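Local structure of fimbrial subunit CupB6 (Pseudomonas aeruginosa, 5CYL) at residues N103-R111 with G162-L170. The protein probably serves as the adhesin at the tip of a chaperone-usher pilus, taking part in cell adhesion and biofilm formation. Numbering follows the deposited sequence.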
loop_
_atom_site.group_PDB
_atom_site.type_symbol
_atom_site.label_atom_id
_atom_site.label_comp_id
_atom_site.label_asym_id
_atom_site.label_seq_id
_atom_site.Cartn_x
_atom_site.Cartn_y
_atom_site.Cartn_z
ATOM N N ASN A 103 -26.755 6.528 -15.716
ATOM C CA ASN A 103 -27.992 6.511 -14.946
ATOM C C ASN A 103 -28.823 5.285 -15.281
ATOM O O ASN A 103 -29.659 4.886 -14.494
ATOM C CB ASN A 103 -28.787 7.796 -15.150
ATOM C CG ASN A 103 -28.803 8.243 -16.593
ATOM O OD1 ASN A 103 -27.763 8.250 -17.247
ATOM N ND2 ASN A 103 -29.986 8.586 -17.113
ATOM N N GLN A 104 -28.556 4.691 -16.432
ATOM C CA GLN A 104 -29.352 3.589 -16.936
ATOM C C GLN A 104 -28.502 2.379 -17.098
ATOM O O GLN A 104 -27.341 2.518 -17.480
ATOM C CB GLN A 104 -29.961 3.971 -18.271
ATOM C CG GLN A 104 -31.292 4.657 -18.118
ATOM C CD GLN A 104 -31.905 4.921 -19.444
ATOM O OE1 GLN A 104 -32.907 4.323 -19.793
ATOM N NE2 GLN A 104 -31.256 5.759 -20.239
ATOM N N PRO A 105 -29.056 1.187 -16.827
ATOM C CA PRO A 105 -28.234 0.013 -17.115
ATOM C C PRO A 105 -27.963 -0.194 -18.607
ATOM O O PRO A 105 -28.684 0.326 -19.483
ATOM C CB PRO A 105 -29.072 -1.138 -16.585
ATOM C CG PRO A 105 -30.477 -0.650 -16.708
ATOM C CD PRO A 105 -30.398 0.802 -16.349
ATOM N N HIS A 106 -26.911 -0.951 -18.888
ATOM C CA HIS A 106 -26.477 -1.229 -20.272
ATOM C C HIS A 106 -26.482 -2.712 -20.539
ATOM O O HIS A 106 -26.227 -3.509 -19.627
ATOM C CB HIS A 106 -25.076 -0.689 -20.517
ATOM C CG HIS A 106 -25.038 0.773 -20.838
ATOM N ND1 HIS A 106 -24.213 1.301 -21.811
ATOM C CD2 HIS A 106 -25.747 1.814 -20.342
ATOM C CE1 HIS A 106 -24.397 2.608 -21.876
ATOM N NE2 HIS A 106 -25.331 2.942 -21.007
ATOM N N ALA A 107 -26.775 -3.088 -21.771
ATOM C CA ALA A 107 -26.882 -4.497 -22.095
ATOM C C ALA A 107 -25.504 -5.050 -22.421
ATOM O O ALA A 107 -24.905 -4.662 -23.412
ATOM C CB ALA A 107 -27.844 -4.684 -23.247
ATOM N N LEU A 108 -25.030 -5.962 -21.576
ATOM C CA LEU A 108 -23.650 -6.437 -21.693
ATOM C C LEU A 108 -23.507 -7.861 -22.140
ATOM O O LEU A 108 -22.440 -8.254 -22.597
ATOM C CB LEU A 108 -22.883 -6.239 -20.390
ATOM C CG LEU A 108 -22.974 -4.789 -19.910
ATOM C CD1 LEU A 108 -22.445 -4.689 -18.488
ATOM C CD2 LEU A 108 -22.323 -3.798 -20.873
ATOM N N ASP A 109 -24.568 -8.638 -21.970
ATOM C CA ASP A 109 -24.595 -10.041 -22.361
ATOM C C ASP A 109 -26.042 -10.475 -22.513
ATOM O O ASP A 109 -26.954 -9.827 -22.010
ATOM C CB ASP A 109 -23.860 -10.892 -21.331
ATOM C CG ASP A 109 -23.143 -12.067 -21.944
ATOM O OD1 ASP A 109 -23.137 -12.196 -23.198
ATOM O OD2 ASP A 109 -22.585 -12.892 -21.173
ATOM N N LYS A 110 -26.240 -11.559 -23.238
ATOM C CA LYS A 110 -27.539 -12.239 -23.300
ATOM C C LYS A 110 -27.326 -13.719 -23.082
ATOM O O LYS A 110 -26.229 -14.220 -23.266
ATOM C CB LYS A 110 -28.260 -11.945 -24.604
ATOM C CG LYS A 110 -27.360 -11.463 -25.717
ATOM C CD LYS A 110 -28.129 -11.000 -26.962
ATOM C CE LYS A 110 -29.292 -10.079 -26.629
ATOM N NZ LYS A 110 -29.916 -9.436 -27.825
ATOM N N ARG A 111 -28.369 -14.395 -22.635
ATOM C CA ARG A 111 -28.325 -15.841 -22.403
ATOM C C ARG A 111 -29.547 -16.458 -23.043
ATOM O O ARG A 111 -30.664 -15.960 -22.856
ATOM C CB ARG A 111 -28.306 -16.151 -20.913
ATOM C CG ARG A 111 -26.954 -15.980 -20.252
ATOM C CD ARG A 111 -25.944 -16.947 -20.811
ATOM N NE ARG A 111 -24.657 -16.845 -20.147
ATOM C CZ ARG A 111 -23.712 -15.977 -20.467
ATOM N NH1 ARG A 111 -23.904 -15.113 -21.446
ATOM N NH2 ARG A 111 -22.566 -15.970 -19.806
ATOM N N GLY A 162 -33.426 -11.111 -29.411
ATOM C CA GLY A 162 -32.887 -10.121 -30.344
ATOM C C GLY A 162 -33.505 -8.718 -30.350
ATOM O O GLY A 162 -33.020 -7.860 -31.098
ATOM N N GLU A 163 -34.555 -8.475 -29.563
ATOM C CA GLU A 163 -35.182 -7.136 -29.519
ATOM C C GLU A 163 -34.205 -6.044 -28.971
ATOM O O GLU A 163 -34.167 -4.922 -29.467
ATOM C CB GLU A 163 -36.530 -7.155 -28.758
ATOM N N ALA A 164 -33.379 -6.401 -27.982
ATOM C CA ALA A 164 -32.420 -5.453 -27.320
ATOM C C ALA A 164 -31.004 -5.622 -27.833
ATOM O O ALA A 164 -30.538 -6.747 -27.869
ATOM C CB ALA A 164 -32.433 -5.674 -25.811
ATOM N N SER A 165 -30.335 -4.539 -28.191
ATOM C CA SER A 165 -28.969 -4.655 -28.693
ATOM C C SER A 165 -27.943 -4.687 -27.572
ATOM O O SER A 165 -28.028 -3.894 -26.647
ATOM C CB SER A 165 -28.609 -3.483 -29.625
ATOM O OG SER A 165 -29.751 -2.791 -30.112
ATOM N N ILE A 166 -26.928 -5.543 -27.719
ATOM C CA ILE A 166 -25.741 -5.536 -26.841
ATOM C C ILE A 166 -24.949 -4.256 -27.009
ATOM O O ILE A 166 -24.794 -3.797 -28.130
ATOM C CB ILE A 166 -24.830 -6.740 -27.072
ATOM C CG1 ILE A 166 -25.549 -8.005 -26.660
ATOM C CG2 ILE A 166 -23.628 -6.685 -26.168
ATOM C CD1 ILE A 166 -26.399 -7.845 -25.413
ATOM N N GLY A 167 -24.508 -3.657 -25.903
ATOM C CA GLY A 167 -23.752 -2.428 -25.950
ATOM C C GLY A 167 -24.619 -1.189 -25.879
ATOM O O GLY A 167 -24.128 -0.067 -25.779
ATOM N N SER A 168 -25.913 -1.395 -25.921
ATOM C CA SER A 168 -26.852 -0.301 -25.869
ATOM C C SER A 168 -27.423 -0.155 -24.431
ATOM O O SER A 168 -27.382 -1.083 -23.595
ATOM C CB SER A 168 -27.963 -0.589 -26.899
ATOM O OG SER A 168 -28.515 0.597 -27.437
ATOM N N VAL A 169 -28.033 0.991 -24.157
ATOM C CA VAL A 169 -28.910 1.083 -22.991
ATOM C C VAL A 169 -29.941 -0.065 -22.976
ATOM O O VAL A 169 -30.533 -0.383 -23.997
ATOM C CB VAL A 169 -29.668 2.402 -22.949
ATOM C CG1 VAL A 169 -30.214 2.629 -21.547
ATOM C CG2 VAL A 169 -28.731 3.524 -23.350
ATOM N N LEU A 170 -30.123 -0.689 -21.816
ATOM C CA LEU A 170 -31.017 -1.846 -21.687
ATOM C C LEU A 170 -32.338 -1.335 -21.222
ATOM O O LEU A 170 -32.441 -0.859 -20.092
ATOM C CB LEU A 170 -30.507 -2.870 -20.675
ATOM C CG LEU A 170 -31.523 -3.912 -20.272
ATOM C CD1 LEU A 170 -31.903 -4.748 -21.483
ATOM C CD2 LEU A 170 -30.957 -4.830 -19.200
#
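Gln104 starts the contact, its extended side chain crossing Val169 at about a right angle; methyl CG1 of Val169 lies against the Gln104 amide group, 3.5 Å from CD. With chi1 of Val169 at -163°, CG1 stands anti to the backbone N, and the same methyl also meets the Pro105 carbonyl. That carbonyl receives the first backbone bond, from Leu170 N to Pro105 O (2.9 Å). His106 pairs with Val169 in a single beta bridge, and the CA of Val169 sits over one face of the imidazole, offset toward its rim; His106 NE2 is hydrogen-bonded to Asp102.

Ala107 comes next, gripped at both ends of its backbone: its N donates to Ser168 O (2.8 Å), and its O accepts from Gly167 N (2.7 Å). Its methyl points toward the loop and packs against Leu170 CB and Ile166 CD1, each 4.1 Å from Ala107 CB. Gly167 belongs to a type II turn, Ser165 to Ser168, and the turn's positive phi there suits glycine.

Further along, the aliphatic part of Lys110 crosses Ile166, CG lying 3.8 Å from Ile166 CD1. The lysine chain bends at chi3 (47°) and brings NZ to Ala164 O at 2.8 Å, nearly in line with the C=O. Glu57 gives this ammonium a salt bridge and also accepts a hydrogen bond from Gly162 N, so one carboxylate ties both segments to strand 56-65.

Strand 106-112 is an outermost strand of a four-stranded antiparallel sheet. It pairs on one side with strand 56-65, where Leu108 and Asp109 form a classic beta bulge opposite Ile60. Along its other edge runs the loop between strands 151-160 and 185-189, with Leu170 turned in onto Val59 and Val157.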